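Local structure of putative vitamin-B12 independent methionine synthase family protein (1YPX) at residues A[8-13]-A[181-186]; A[142-147]-A[159-164]; A[175-180]-A[230-235]; A[216-221]-A[261-266]. The protein probably transfers a methyl group from a methyltetrahydrofolate to homocysteine, as in zinc-dependent, cobalamin-independent methionine synthases. All coordinates share one frame; numbering follows the deposited sequence.

Interaction 1: A[8-13]-A[181-186]; sequences YADHVG and CRYLQL
Val12 and Gln185 mark the closest backbone approach, their CA atoms 8.3 Å apart, so the irregular segment 8-13 reaches strand 183-186 through side chains and one carbonyl. The setting is the interior of a TIM-barrel-like domain, with the N-terminal segment lying over residues that strand 183-188 points inward. Tyr183 and Asp10 approach from opposite directions: the phenol OH gives its proton to Asp10 OD2 at 2.8 Å. Ring and carboxylate planes stand 83° apart. OD2 lies at the ring edge, while the hydroxyl comes in 44° above the carboxylate plane. With CG anti to the backbone N (chi1 -168°), the Tyr183 ring extends from the strand to reach the acid. Asp10 is fixed from several sides: OD1 receives the following residue's N, that of His11, on its anti lone pair, and is also bonded to Ser60 OG, while OD2 also takes Phe7 N. Lys134 NZ is hydrogen-bonded to both Tyr183 OH and Gln185 OE1, linking the two strand side chains. Gln185 OE1 is held chiefly by Thr235 OG1. The side chains of Gln185 and Val12 cross at about a right angle, with Gln185 NE2 3.6 Å from Val12 CG1.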
loop_
_atom_site.group_PDB
_atom_site.type_symbol
_atom_site.label_atom_id
_atom_site.label_comp_id
_atom_site.label_asym_id
_atom_site.label_seq_id
_atom_site.Cartn_x
_atom_site.Cartn_y
_atom_site.Cartn_z
ATOM N N TYR A 8 -1.864 -10.644 -11.567
ATOM C CA TYR A 8 -1.640 -9.963 -12.837
ATOM C C TYR A 8 -2.485 -8.703 -12.935
ATOM O O TYR A 8 -2.031 -7.699 -13.475
ATOM C CB TYR A 8 -1.953 -10.901 -13.997
ATOM C CG TYR A 8 -1.121 -12.160 -13.989
ATOM C CD1 TYR A 8 0.266 -12.105 -14.042
ATOM C CD2 TYR A 8 -1.723 -13.407 -13.942
ATOM C CE1 TYR A 8 1.028 -13.269 -14.049
ATOM C CE2 TYR A 8 -0.975 -14.573 -13.947
ATOM C CZ TYR A 8 0.394 -14.497 -14.002
ATOM O OH TYR A 8 1.123 -15.657 -14.025
ATOM N N ALA A 9 -3.718 -8.768 -12.438
ATOM C CA ALA A 9 -4.605 -7.606 -12.418
ATOM C C ALA A 9 -4.822 -7.334 -10.937
ATOM O O ALA A 9 -5.608 -8.014 -10.274
ATOM C CB ALA A 9 -5.926 -7.908 -13.096
ATOM N N ASP A 10 -4.098 -6.353 -10.419
ATOM C CA ASP A 10 -4.173 -6.010 -9.009
ATOM C C ASP A 10 -4.356 -4.494 -8.922
ATOM O O ASP A 10 -4.407 -3.818 -9.950
ATOM C CB ASP A 10 -2.872 -6.440 -8.337
ATOM C CG ASP A 10 -3.064 -6.873 -6.901
ATOM O OD1 ASP A 10 -3.829 -6.194 -6.175
ATOM O OD2 ASP A 10 -2.438 -7.881 -6.499
ATOM N N HIS A 11 -4.467 -3.959 -7.707
ATOM C CA HIS A 11 -4.626 -2.519 -7.536
ATOM C C HIS A 11 -4.077 -2.054 -6.197
ATOM O O HIS A 11 -4.067 -2.815 -5.230
ATOM C CB HIS A 11 -6.098 -2.116 -7.697
ATOM C CG HIS A 11 -7.014 -2.681 -6.656
ATOM N ND1 HIS A 11 -7.563 -1.911 -5.652
ATOM C CD2 HIS A 11 -7.522 -3.926 -6.495
ATOM C CE1 HIS A 11 -8.372 -2.657 -4.922
ATOM N NE2 HIS A 11 -8.365 -3.886 -5.413
ATOM N N VAL A 12 -3.608 -0.806 -6.148
ATOM C CA VAL A 12 -3.018 -0.242 -4.935
ATOM C C VAL A 12 -3.895 -0.423 -3.700
ATOM O O VAL A 12 -3.403 -0.845 -2.650
ATOM C CB VAL A 12 -2.679 1.261 -5.135
ATOM C CG1 VAL A 12 -2.227 1.895 -3.812
ATOM C CG2 VAL A 12 -1.573 1.393 -6.166
ATOM N N GLY A 13 -5.183 -0.103 -3.822
ATOM C CA GLY A 13 -6.075 -0.260 -2.689
ATOM C C GLY A 13 -7.134 0.796 -2.417
ATOM O O GLY A 13 -8.300 0.448 -2.222
ATOM N N CYS A 181 -5.043 -12.114 7.744
ATOM C CA CYS A 181 -4.564 -11.379 6.591
ATOM C C CYS A 181 -3.416 -12.108 5.909
ATOM O O CYS A 181 -2.437 -12.483 6.556
ATOM C CB CYS A 181 -4.119 -9.982 7.020
ATOM S SG CYS A 181 -3.713 -8.838 5.668
ATOM N N ARG A 182 -3.531 -12.306 4.596
ATOM C CA ARG A 182 -2.494 -12.996 3.825
ATOM C C ARG A 182 -1.974 -12.137 2.703
ATOM O O ARG A 182 -1.261 -12.623 1.831
ATOM C CB ARG A 182 -3.027 -14.311 3.253
ATOM C CG ARG A 182 -2.418 -15.531 3.918
ATOM C CD ARG A 182 -2.528 -15.377 5.415
ATOM N NE ARG A 182 -2.813 -16.625 6.092
ATOM C CZ ARG A 182 -3.042 -16.709 7.393
ATOM N NH1 ARG A 182 -3.011 -15.608 8.132
ATOM N NH2 ARG A 182 -3.302 -17.889 7.950
ATOM N N TYR A 183 -2.343 -10.861 2.740
ATOM C CA TYR A 183 -1.921 -9.894 1.732
ATOM C C TYR A 183 -1.922 -8.487 2.364
ATOM O O TYR A 183 -2.972 -7.832 2.467
ATOM C CB TYR A 183 -2.875 -9.977 0.528
ATOM C CG TYR A 183 -2.440 -9.243 -0.725
ATOM C CD1 TYR A 183 -3.214 -9.285 -1.881
ATOM C CD2 TYR A 183 -1.312 -8.438 -0.732
ATOM C CE1 TYR A 183 -2.881 -8.528 -3.007
ATOM C CE2 TYR A 183 -0.970 -7.678 -1.848
ATOM C CZ TYR A 183 -1.760 -7.720 -2.981
ATOM O OH TYR A 183 -1.458 -6.927 -4.067
ATOM N N LEU A 184 -0.732 -8.059 2.793
ATOM C CA LEU A 184 -0.514 -6.756 3.421
ATOM C C LEU A 184 0.378 -5.863 2.552
ATOM O O LEU A 184 1.396 -6.307 2.022
ATOM C CB LEU A 184 0.158 -6.921 4.795
ATOM C CG LEU A 184 0.094 -5.679 5.708
ATOM C CD1 LEU A 184 -1.346 -5.509 6.195
ATOM C CD2 LEU A 184 1.037 -5.823 6.906
ATOM N N GLN A 185 0.006 -4.595 2.435
ATOM C CA GLN A 185 0.752 -3.654 1.627
ATOM C C GLN A 185 1.220 -2.412 2.395
ATOM O O GLN A 185 0.443 -1.761 3.110
ATOM C CB GLN A 185 -0.093 -3.238 0.425
ATOM C CG GLN A 185 0.461 -2.042 -0.321
ATOM C CD GLN A 185 0.024 -2.017 -1.763
ATOM O OE1 GLN A 185 0.254 -2.974 -2.501
ATOM N NE2 GLN A 185 -0.608 -0.923 -2.176
ATOM N N LEU A 186 2.501 -2.095 2.235
ATOM C CA LEU A 186 3.115 -0.939 2.883
ATOM C C LEU A 186 3.143 0.236 1.908
ATOM O O LEU A 186 3.786 0.168 0.862
ATOM C CB LEU A 186 4.540 -1.290 3.320
ATOM C CG LEU A 186 4.796 -1.872 4.732
ATOM C CD1 LEU A 186 3.575 -2.615 5.270
ATOM C CD2 LEU A 186 6.001 -2.800 4.682
#

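Interaction 2: A[142-147]-A[159-164]; sequences MLHYRG and EKFAND
Phe161 is the residue that helix 158-178 drives against Leu143 and His144 on the short helix 141-146. Going along 159-164, Glu159 and Lys160 are ordinary helix. Phe161 follows, its CB directed toward the other helix. Its CG is anti to the backbone N (chi1 173°), and this trajectory carries the ring straight across the gap. The far edge does the touching. CE2 lies 3.8 Å from His144 CD2 and 3.9 Å from His144 CA, the CA sitting in the plane of the phenyl ring. CZ turns to Leu143, meeting its CG at 4.4 Å in a looser apolar contact. The imidazole is inclined to the incoming edge, so this is no stack; its CB and CD2 side brushes the phenyl ring. One residue on, Ala162 brings the two backbones nearest, its CA 8.1 Å from that of His144, a spacing bridged by the Phe161 ring. Asn163 N bonds back to Glu159 O at 2.9 Å and Asp164 N to Lys160 O; Asp164 OD1 is hydrogen-bonded to Tyr154 OH, whose ring also meets Phe161. Helix 158-178 is the last and longest helix of the connection from strand 132-138 to the neighbouring parallel strand 183-188, and helix 141-146 belongs to the same connection. Around the contact, Leu143 rests on strand 103-106, Phe161 on Ile109 of strand 108-110, and His144 makes an edge-to-face pair with Tyr217 of helix 213-224.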
loop_
_atom_site.group_PDB
_atom_site.type_symbol
_atom_site.label_atom_id
_atom_site.label_comp_id
_atom_site.label_asym_id
_atom_site.label_seq_id
_atom_site.Cartn_x
_atom_site.Cartn_y
_atom_site.Cartn_z
HETATM N N MSE A 142 7.539 5.686 7.245
HETATM C CA MSE A 142 6.662 6.838 7.090
HETATM C C MSE A 142 6.538 7.599 8.411
HETATM O O MSE A 142 6.268 8.803 8.421
HETATM C CB MSE A 142 5.285 6.386 6.592
HETATM C CG MSE A 142 5.236 6.132 5.093
HETATM SE SE MSE A 142 4.931 7.760 4.042
HETATM C CE MSE A 142 6.660 8.609 4.178
ATOM N N LEU A 143 6.753 6.894 9.521
ATOM C CA LEU A 143 6.680 7.496 10.851
ATOM C C LEU A 143 7.965 8.244 11.139
ATOM O O LEU A 143 7.954 9.329 11.722
ATOM C CB LEU A 143 6.482 6.426 11.931
ATOM C CG LEU A 143 6.401 6.934 13.373
ATOM C CD1 LEU A 143 5.345 8.005 13.476
ATOM C CD2 LEU A 143 6.079 5.799 14.308
ATOM N N HIS A 144 9.074 7.640 10.737
ATOM C CA HIS A 144 10.382 8.234 10.936
ATOM C C HIS A 144 10.428 9.629 10.331
ATOM O O HIS A 144 10.857 10.580 10.983
ATOM C CB HIS A 144 11.449 7.343 10.298
ATOM C CG HIS A 144 12.831 7.914 10.347
ATOM N ND1 HIS A 144 13.251 8.925 9.508
ATOM C CD2 HIS A 144 13.901 7.592 11.113
ATOM C CE1 HIS A 144 14.521 9.198 9.752
ATOM N NE2 HIS A 144 14.940 8.402 10.720
ATOM N N TYR A 145 9.968 9.749 9.092
ATOM C CA TYR A 145 9.979 11.032 8.413
ATOM C C TYR A 145 8.901 11.991 8.888
ATOM O O TYR A 145 9.179 12.911 9.656
ATOM C CB TYR A 145 9.857 10.841 6.897
ATOM C CG TYR A 145 9.811 12.143 6.115
ATOM C CD1 TYR A 145 10.710 13.184 6.389
ATOM C CD2 TYR A 145 8.876 12.332 5.093
ATOM C CE1 TYR A 145 10.678 14.386 5.662
ATOM C CE2 TYR A 145 8.838 13.526 4.361
ATOM C CZ TYR A 145 9.739 14.545 4.650
ATOM O OH TYR A 145 9.696 15.714 3.923
ATOM N N ARG A 146 7.674 11.775 8.425
ATOM C CA ARG A 146 6.550 12.638 8.773
ATOM C C ARG A 146 6.268 12.746 10.273
ATOM O O ARG A 146 5.355 13.460 10.693
ATOM C CB ARG A 146 5.290 12.172 8.034
ATOM C CG ARG A 146 5.310 12.432 6.527
ATOM C CD ARG A 146 4.119 13.284 6.078
ATOM N NE ARG A 146 4.179 14.645 6.612
ATOM C CZ ARG A 146 5.069 15.563 6.240
ATOM N NH1 ARG A 146 5.984 15.275 5.322
ATOM N NH2 ARG A 146 5.050 16.771 6.794
ATOM N N GLY A 147 7.063 12.049 11.080
ATOM C CA GLY A 147 6.870 12.085 12.521
ATOM C C GLY A 147 7.883 12.923 13.282
ATOM O O GLY A 147 9.098 12.798 13.082
ATOM N N GLU A 159 19.068 4.595 16.966
ATOM C CA GLU A 159 18.948 3.143 16.869
ATOM C C GLU A 159 17.797 2.666 17.738
ATOM O O GLU A 159 17.013 1.816 17.327
ATOM C CB GLU A 159 20.248 2.466 17.321
ATOM C CG GLU A 159 21.518 3.029 16.672
ATOM C CD GLU A 159 22.773 2.207 16.987
ATOM O OE1 GLU A 159 23.058 1.977 18.187
ATOM O OE2 GLU A 159 23.475 1.801 16.030
ATOM N N LYS A 160 17.701 3.228 18.938
ATOM C CA LYS A 160 16.647 2.870 19.884
ATOM C C LYS A 160 15.277 3.085 19.235
ATOM O O LYS A 160 14.403 2.216 19.304
ATOM C CB LYS A 160 16.784 3.723 21.151
ATOM C CG LYS A 160 16.346 3.042 22.437
ATOM C CD LYS A 160 14.835 2.928 22.552
ATOM C CE LYS A 160 14.417 2.294 23.886
ATOM N NZ LYS A 160 14.798 3.104 25.083
ATOM N N PHE A 161 15.107 4.237 18.591
ATOM C CA PHE A 161 13.853 4.574 17.917
ATOM C C PHE A 161 13.502 3.559 16.830
ATOM O O PHE A 161 12.388 3.025 16.808
ATOM C CB PHE A 161 13.940 5.968 17.297
ATOM C CG PHE A 161 12.761 6.322 16.444
ATOM C CD1 PHE A 161 11.478 6.352 16.980
ATOM C CD2 PHE A 161 12.934 6.651 15.101
ATOM C CE1 PHE A 161 10.382 6.708 16.188
ATOM C CE2 PHE A 161 11.844 7.010 14.295
ATOM C CZ PHE A 161 10.566 7.039 14.836
ATOM N N ALA A 162 14.463 3.284 15.944
ATOM C CA ALA A 162 14.257 2.334 14.851
ATOM C C ALA A 162 13.912 0.941 15.358
ATOM O O ALA A 162 13.019 0.284 14.822
ATOM C CB ALA A 162 15.495 2.269 13.959
ATOM N N ASN A 163 14.606 0.483 16.391
ATOM C CA ASN A 163 14.322 -0.845 16.926
ATOM C C ASN A 163 12.877 -1.014 17.399
ATOM O O ASN A 163 12.179 -1.894 16.915
ATOM C CB ASN A 163 15.277 -1.181 18.071
ATOM C CG ASN A 163 16.733 -1.141 17.649
ATOM O OD1 ASN A 163 17.623 -1.502 18.427
ATOM N ND2 ASN A 163 16.988 -0.697 16.415
ATOM N N ASP A 164 12.437 -0.175 18.332
ATOM C CA ASP A 164 11.079 -0.266 18.869
ATOM C C ASP A 164 10.035 -0.194 17.764
ATOM O O ASP A 164 9.078 -0.973 17.753
ATOM C CB ASP A 164 10.805 0.861 19.885
ATOM C CG ASP A 164 11.728 0.811 21.113
ATOM O OD1 ASP A 164 11.520 1.626 22.048
ATOM O OD2 ASP A 164 12.659 -0.031 21.157
#

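Interaction 3: A[175-180]-A[230-235]; sequences AFYDAG and ADMVIT
Tyr177, on the last turn of helix 158-178, meets Asp231 and Met232 (a selenomethionine) just before strand 233-238. The polar part is a hydroxyl set against a carboxylate. Tyr177 OH is 3.0 Å from Asp231 OD1 and 3.0 Å from OD2, so its single proton has two candidate acceptors and the choice between them is open. The side chains cross at about a right angle, ring and carboxylate planes 62° apart, and Asp231 approaches the ring at its edge, with CG in the ring plane. Asp231 CG lies between its backbone N and carbonyl carbon (chi1 60°), which swings the acid across to the hydroxyl. The apolar part is at another stretch of the ring edge, nearer CB: Tyr177 CD1 is 4.0 Å from Met232 CB and 4.2 Å from its SE, the Met232 chain bending at chi3. Met232 also touches Ile173, one turn earlier on the helix. Backbone bonds close the helix end in a Schellman motif, Gly180 N to Tyr177 O and Cys181 N to Phe176 O; Gly180 takes a positive phi and turns the chain toward strand 183-188. A charged interaction completes the cluster. Arg182 forms a salt bridge from NE to Asp231 OD1 and a cation-pi contact with Tyr177. The carboxylate is thus shared by an arginine and a phenol, and at this partly exposed helix end the arginine would be expected to keep Asp231 ionised.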
loop_
_atom_site.group_PDB
_atom_site.type_symbol
_atom_site.label_atom_id
_atom_site.label_comp_id
_atom_site.label_asym_id
_atom_site.label_seq_id
_atom_site.Cartn_x
_atom_site.Cartn_y
_atom_site.Cartn_z
ATOM N N ALA A 175 -0.424 -9.392 14.363
ATOM C CA ALA A 175 -1.826 -9.199 14.725
ATOM C C ALA A 175 -2.726 -9.278 13.498
ATOM O O ALA A 175 -3.840 -9.793 13.591
ATOM C CB ALA A 175 -2.013 -7.863 15.434
ATOM N N PHE A 176 -2.248 -8.764 12.357
ATOM C CA PHE A 176 -3.008 -8.806 11.092
ATOM C C PHE A 176 -3.053 -10.238 10.583
ATOM O O PHE A 176 -4.095 -10.723 10.132
ATOM C CB PHE A 176 -2.360 -7.928 10.007
ATOM C CG PHE A 176 -2.868 -6.517 9.986
ATOM C CD1 PHE A 176 -4.180 -6.235 9.643
ATOM C CD2 PHE A 176 -2.041 -5.465 10.329
ATOM C CE1 PHE A 176 -4.652 -4.925 9.638
ATOM C CE2 PHE A 176 -2.510 -4.157 10.328
ATOM C CZ PHE A 176 -3.814 -3.891 9.986
ATOM N N TYR A 177 -1.911 -10.912 10.647
ATOM C CA TYR A 177 -1.860 -12.289 10.193
ATOM C C TYR A 177 -2.875 -13.090 10.989
ATOM O O TYR A 177 -3.762 -13.715 10.420
ATOM C CB TYR A 177 -0.471 -12.880 10.393
ATOM C CG TYR A 177 -0.380 -14.294 9.900
ATOM C CD1 TYR A 177 -0.126 -14.576 8.563
ATOM C CD2 TYR A 177 -0.572 -15.360 10.770
ATOM C CE1 TYR A 177 -0.062 -15.895 8.106
ATOM C CE2 TYR A 177 -0.512 -16.672 10.325
ATOM C CZ TYR A 177 -0.256 -16.935 8.998
ATOM O OH TYR A 177 -0.199 -18.249 8.582
ATOM N N ASP A 178 -2.749 -13.048 12.311
ATOM C CA ASP A 178 -3.655 -13.782 13.190
ATOM C C ASP A 178 -5.109 -13.500 12.845
ATOM O O ASP A 178 -5.958 -14.395 12.922
ATOM C CB ASP A 178 -3.404 -13.402 14.650
ATOM C CG ASP A 178 -1.955 -13.575 15.059
ATOM O OD1 ASP A 178 -1.594 -13.127 16.169
ATOM O OD2 ASP A 178 -1.170 -14.158 14.279
ATOM N N ALA A 179 -5.398 -12.253 12.478
ATOM C CA ALA A 179 -6.753 -11.845 12.120
ATOM C C ALA A 179 -7.161 -12.493 10.809
ATOM O O ALA A 179 -8.329 -12.442 10.409
ATOM C CB ALA A 179 -6.831 -10.332 12.005
ATOM N N GLY A 180 -6.181 -13.102 10.144
ATOM C CA GLY A 180 -6.432 -13.774 8.881
ATOM C C GLY A 180 -5.970 -13.057 7.616
ATOM O O GLY A 180 -6.442 -13.370 6.531
ATOM N N ALA A 230 5.330 -17.476 6.082
ATOM C CA ALA A 230 5.552 -17.994 4.742
ATOM C C ALA A 230 4.388 -17.777 3.761
ATOM O O ALA A 230 4.615 -17.483 2.587
ATOM C CB ALA A 230 5.886 -19.474 4.831
ATOM N N ASP A 231 3.152 -17.926 4.234
ATOM C CA ASP A 231 1.971 -17.767 3.370
ATOM C C ASP A 231 1.416 -16.349 3.289
ATOM O O ASP A 231 0.362 -16.125 2.693
ATOM C CB ASP A 231 0.838 -18.681 3.836
ATOM C CG ASP A 231 0.408 -18.386 5.257
ATOM O OD1 ASP A 231 -0.714 -18.785 5.654
ATOM O OD2 ASP A 231 1.203 -17.756 5.985
HETATM N N MSE A 232 2.098 -15.395 3.906
HETATM C CA MSE A 232 1.627 -14.026 3.852
HETATM C C MSE A 232 2.446 -13.246 2.830
HETATM O O MSE A 232 3.669 -13.386 2.758
HETATM C CB MSE A 232 1.723 -13.365 5.226
HETATM C CG MSE A 232 1.183 -11.937 5.244
HETATM SE SE MSE A 232 1.412 -11.022 6.952
HETATM C CE MSE A 232 3.324 -11.110 7.014
ATOM N N VAL A 233 1.764 -12.433 2.029
ATOM C CA VAL A 233 2.425 -11.626 1.006
ATOM C C VAL A 233 2.517 -10.179 1.507
ATOM O O VAL A 233 1.560 -9.629 2.052
ATOM C CB VAL A 233 1.628 -11.686 -0.338
ATOM C CG1 VAL A 233 2.314 -10.846 -1.410
ATOM C CG2 VAL A 233 1.494 -13.125 -0.811
ATOM N N ILE A 234 3.685 -9.571 1.353
ATOM C CA ILE A 234 3.842 -8.192 1.770
ATOM C C ILE A 234 4.373 -7.362 0.624
ATOM O O ILE A 234 5.559 -7.393 0.311
ATOM C CB ILE A 234 4.768 -8.051 2.982
ATOM C CG1 ILE A 234 4.073 -8.671 4.213
ATOM C CG2 ILE A 234 5.112 -6.565 3.196
ATOM C CD1 ILE A 234 4.730 -8.374 5.575
ATOM N N THR A 235 3.475 -6.633 -0.017
ATOM C CA THR A 235 3.841 -5.795 -1.138
ATOM C C THR A 235 4.095 -4.382 -0.661
ATOM O O THR A 235 3.632 -3.967 0.411
ATOM C CB THR A 235 2.715 -5.740 -2.193
ATOM O OG1 THR A 235 1.481 -5.315 -1.576
ATOM C CG2 THR A 235 2.548 -7.098 -2.852
#

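Interaction 4: A[216-221]-A[261-266]; sequences TYKNLI and FGKLNI
Lys218 holds CG anti to its backbone N (chi1 170°) and then bends at chi2 and chi3, a shape that folds its methylenes against Lys263, whose own chain runs extended beyond CG. The two chains cross at a slant. Lys218 CD is 3.4 Å from both CB and CD of Lys263, an aliphatic contact made short of the charged ends. The ammonium groups, NZ to NZ, are 4.5 Å apart, like charges at a partly exposed margin; Lys218 NZ has a salt bridge to Glu215 OE1, which should ease the repulsion. Deeper in, Leu264 lies between helix and barrel. Here the fold is the TIM-barrel alternation: helix 213-224 precedes strand 233-238, and the 261-266 segment leads from helix 258-261 to strand 268-272, so the contact joins helix 213-224 to the loop that enters strand 268-272. Leu264 CD1 packs on Ile221 CG2 at 3.4 Å, and CD2 reaches over the helix backbone to Lys218 CA at 4.0 Å. The Ile221 CG2 branch, anti to the backbone N, is the one that faces Leu264. Past Leu264, Asn265 is the centre of an inverse gamma turn, and its N is hydrogen-bonded to Asn222 OD1, just beyond the helical segment. Leu264 also touches Phe269 on strand 268-272.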
loop_
_atom_site.group_PDB
_atom_site.type_symbol
_atom_site.label_atom_id
_atom_site.label_comp_id
_atom_site.label_asym_id
_atom_site.label_seq_id
_atom_site.Cartn_x
_atom_site.Cartn_y
_atom_site.Cartn_z
ATOM N N THR A 216 18.847 3.593 6.636
ATOM C CA THR A 216 18.023 3.524 7.839
ATOM C C THR A 216 16.683 2.852 7.484
ATOM O O THR A 216 16.219 1.959 8.201
ATOM C CB THR A 216 17.779 4.940 8.449
ATOM O OG1 THR A 216 17.004 5.733 7.547
ATOM C CG2 THR A 216 19.101 5.647 8.705
ATOM N N TYR A 217 16.103 3.256 6.352
ATOM C CA TYR A 217 14.832 2.712 5.864
ATOM C C TYR A 217 14.907 1.247 5.439
ATOM O O TYR A 217 14.104 0.430 5.885
ATOM C CB TYR A 217 14.314 3.548 4.691
ATOM C CG TYR A 217 13.889 4.951 5.066
ATOM C CD1 TYR A 217 13.391 5.827 4.104
ATOM C CD2 TYR A 217 13.959 5.396 6.392
ATOM C CE1 TYR A 217 12.967 7.110 4.448
ATOM C CE2 TYR A 217 13.539 6.677 6.749
ATOM C CZ TYR A 217 13.041 7.527 5.768
ATOM O OH TYR A 217 12.595 8.782 6.112
ATOM N N LYS A 218 15.862 0.911 4.577
ATOM C CA LYS A 218 16.007 -0.473 4.125
ATOM C C LYS A 218 16.131 -1.416 5.318
ATOM O O LYS A 218 15.530 -2.492 5.339
ATOM C CB LYS A 218 17.238 -0.633 3.231
ATOM C CG LYS A 218 17.578 -2.090 2.928
ATOM C CD LYS A 218 19.085 -2.302 2.861
ATOM C CE LYS A 218 19.756 -2.037 4.218
ATOM N NZ LYS A 218 21.258 -1.964 4.142
ATOM N N ASN A 219 16.917 -1.014 6.308
ATOM C CA ASN A 219 17.102 -1.832 7.497
ATOM C C ASN A 219 15.858 -1.797 8.375
ATOM O O ASN A 219 15.525 -2.778 9.037
ATOM C CB ASN A 219 18.313 -1.337 8.287
ATOM C CG ASN A 219 19.608 -1.462 7.506
ATOM O OD1 ASN A 219 20.059 -2.566 7.204
ATOM N ND2 ASN A 219 20.208 -0.327 7.168
ATOM N N LEU A 220 15.175 -0.658 8.376
ATOM C CA LEU A 220 13.954 -0.498 9.163
ATOM C C LEU A 220 12.858 -1.420 8.636
ATOM O O LEU A 220 12.192 -2.120 9.407
ATOM C CB LEU A 220 13.475 0.952 9.098
ATOM C CG LEU A 220 12.107 1.231 9.724
ATOM C CD1 LEU A 220 12.084 0.772 11.178
ATOM C CD2 LEU A 220 11.805 2.721 9.628
ATOM N N ILE A 221 12.693 -1.409 7.311
ATOM C CA ILE A 221 11.695 -2.217 6.632
ATOM C C ILE A 221 11.977 -3.701 6.791
ATOM O O ILE A 221 11.116 -4.461 7.237
ATOM C CB ILE A 221 11.665 -1.951 5.118
ATOM C CG1 ILE A 221 11.544 -0.451 4.824
ATOM C CG2 ILE A 221 10.557 -2.769 4.489
ATOM C CD1 ILE A 221 10.478 0.259 5.601
ATOM N N PHE A 261 15.028 -2.697 -4.977
ATOM C CA PHE A 261 14.781 -3.966 -5.639
ATOM C C PHE A 261 15.878 -4.995 -5.387
ATOM O O PHE A 261 15.726 -6.166 -5.728
ATOM C CB PHE A 261 14.595 -3.736 -7.137
ATOM C CG PHE A 261 13.619 -2.643 -7.459
ATOM C CD1 PHE A 261 12.382 -2.585 -6.829
ATOM C CD2 PHE A 261 13.940 -1.665 -8.395
ATOM C CE1 PHE A 261 11.480 -1.567 -7.126
ATOM C CE2 PHE A 261 13.046 -0.642 -8.701
ATOM C CZ PHE A 261 11.814 -0.592 -8.066
ATOM N N GLY A 262 16.976 -4.563 -4.776
ATOM C CA GLY A 262 18.057 -5.490 -4.504
ATOM C C GLY A 262 18.221 -5.862 -3.042
ATOM O O GLY A 262 18.561 -7.001 -2.722
ATOM N N LYS A 263 17.967 -4.912 -2.149
ATOM C CA LYS A 263 18.124 -5.147 -0.720
ATOM C C LYS A 263 16.835 -5.410 0.066
ATOM O O LYS A 263 16.824 -6.206 1.007
ATOM C CB LYS A 263 18.872 -3.963 -0.100
ATOM C CG LYS A 263 20.279 -3.756 -0.650
ATOM C CD LYS A 263 21.016 -2.631 0.081
ATOM C CE LYS A 263 22.411 -2.386 -0.512
ATOM N NZ LYS A 263 23.093 -1.189 0.066
ATOM N N LEU A 264 15.757 -4.737 -0.319
ATOM C CA LEU A 264 14.459 -4.875 0.348
ATOM C C LEU A 264 13.894 -6.288 0.226
ATOM O O LEU A 264 13.726 -6.794 -0.880
ATOM C CB LEU A 264 13.471 -3.886 -0.262
ATOM C CG LEU A 264 12.652 -3.052 0.708
ATOM C CD1 LEU A 264 11.913 -3.980 1.659
ATOM C CD2 LEU A 264 13.569 -2.115 1.463
ATOM N N ASN A 265 13.574 -6.912 1.357
ATOM C CA ASN A 265 13.037 -8.276 1.356
ATOM C C ASN A 265 11.526 -8.351 1.220
ATOM O O ASN A 265 10.843 -9.031 1.992
ATOM C CB ASN A 265 13.472 -9.001 2.621
ATOM C CG ASN A 265 14.950 -9.245 2.642
ATOM O OD1 ASN A 265 15.497 -9.800 1.694
ATOM N ND2 ASN A 265 15.609 -8.834 3.713
ATOM N N ILE A 266 11.015 -7.669 0.203
ATOM C CA ILE A 266 9.588 -7.613 -0.043
ATOM C C ILE A 266 9.153 -8.493 -1.222
ATOM O O ILE A 266 9.929 -8.752 -2.138
ATOM C CB ILE A 266 9.182 -6.124 -0.207
ATOM C CG1 ILE A 266 8.192 -5.760 0.891
ATOM C CG2 ILE A 266 8.618 -5.841 -1.574
ATOM C CD1 ILE A 266 8.006 -4.279 1.063
#

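Overall arrangement
Interaction 1 is the most central of the four, buried and polar, with its acid, phenol, amide and lysine cluster inside the barrel. Interaction 3 adjoins it on the neighbouring strand: Thr235 OG1 bonds Gln185 OE1, and Arg182 ties the two together at a partly exposed helix end. Interaction 2 is farthest from the centre yet its touching side chains are largely buried and apolar; interaction 4 pairs a buried Leu264–Ile221 contact with two lysines at a more exposed margin. These two touch where Tyr217 OH lies against His144 and Tyr145. Helix 158-178 serves interactions 2 and 3 at its two ends, their centres about 22 Å apart. Interactions 3 and 4 meet where Ile266 packs on Ile234 and Thr235.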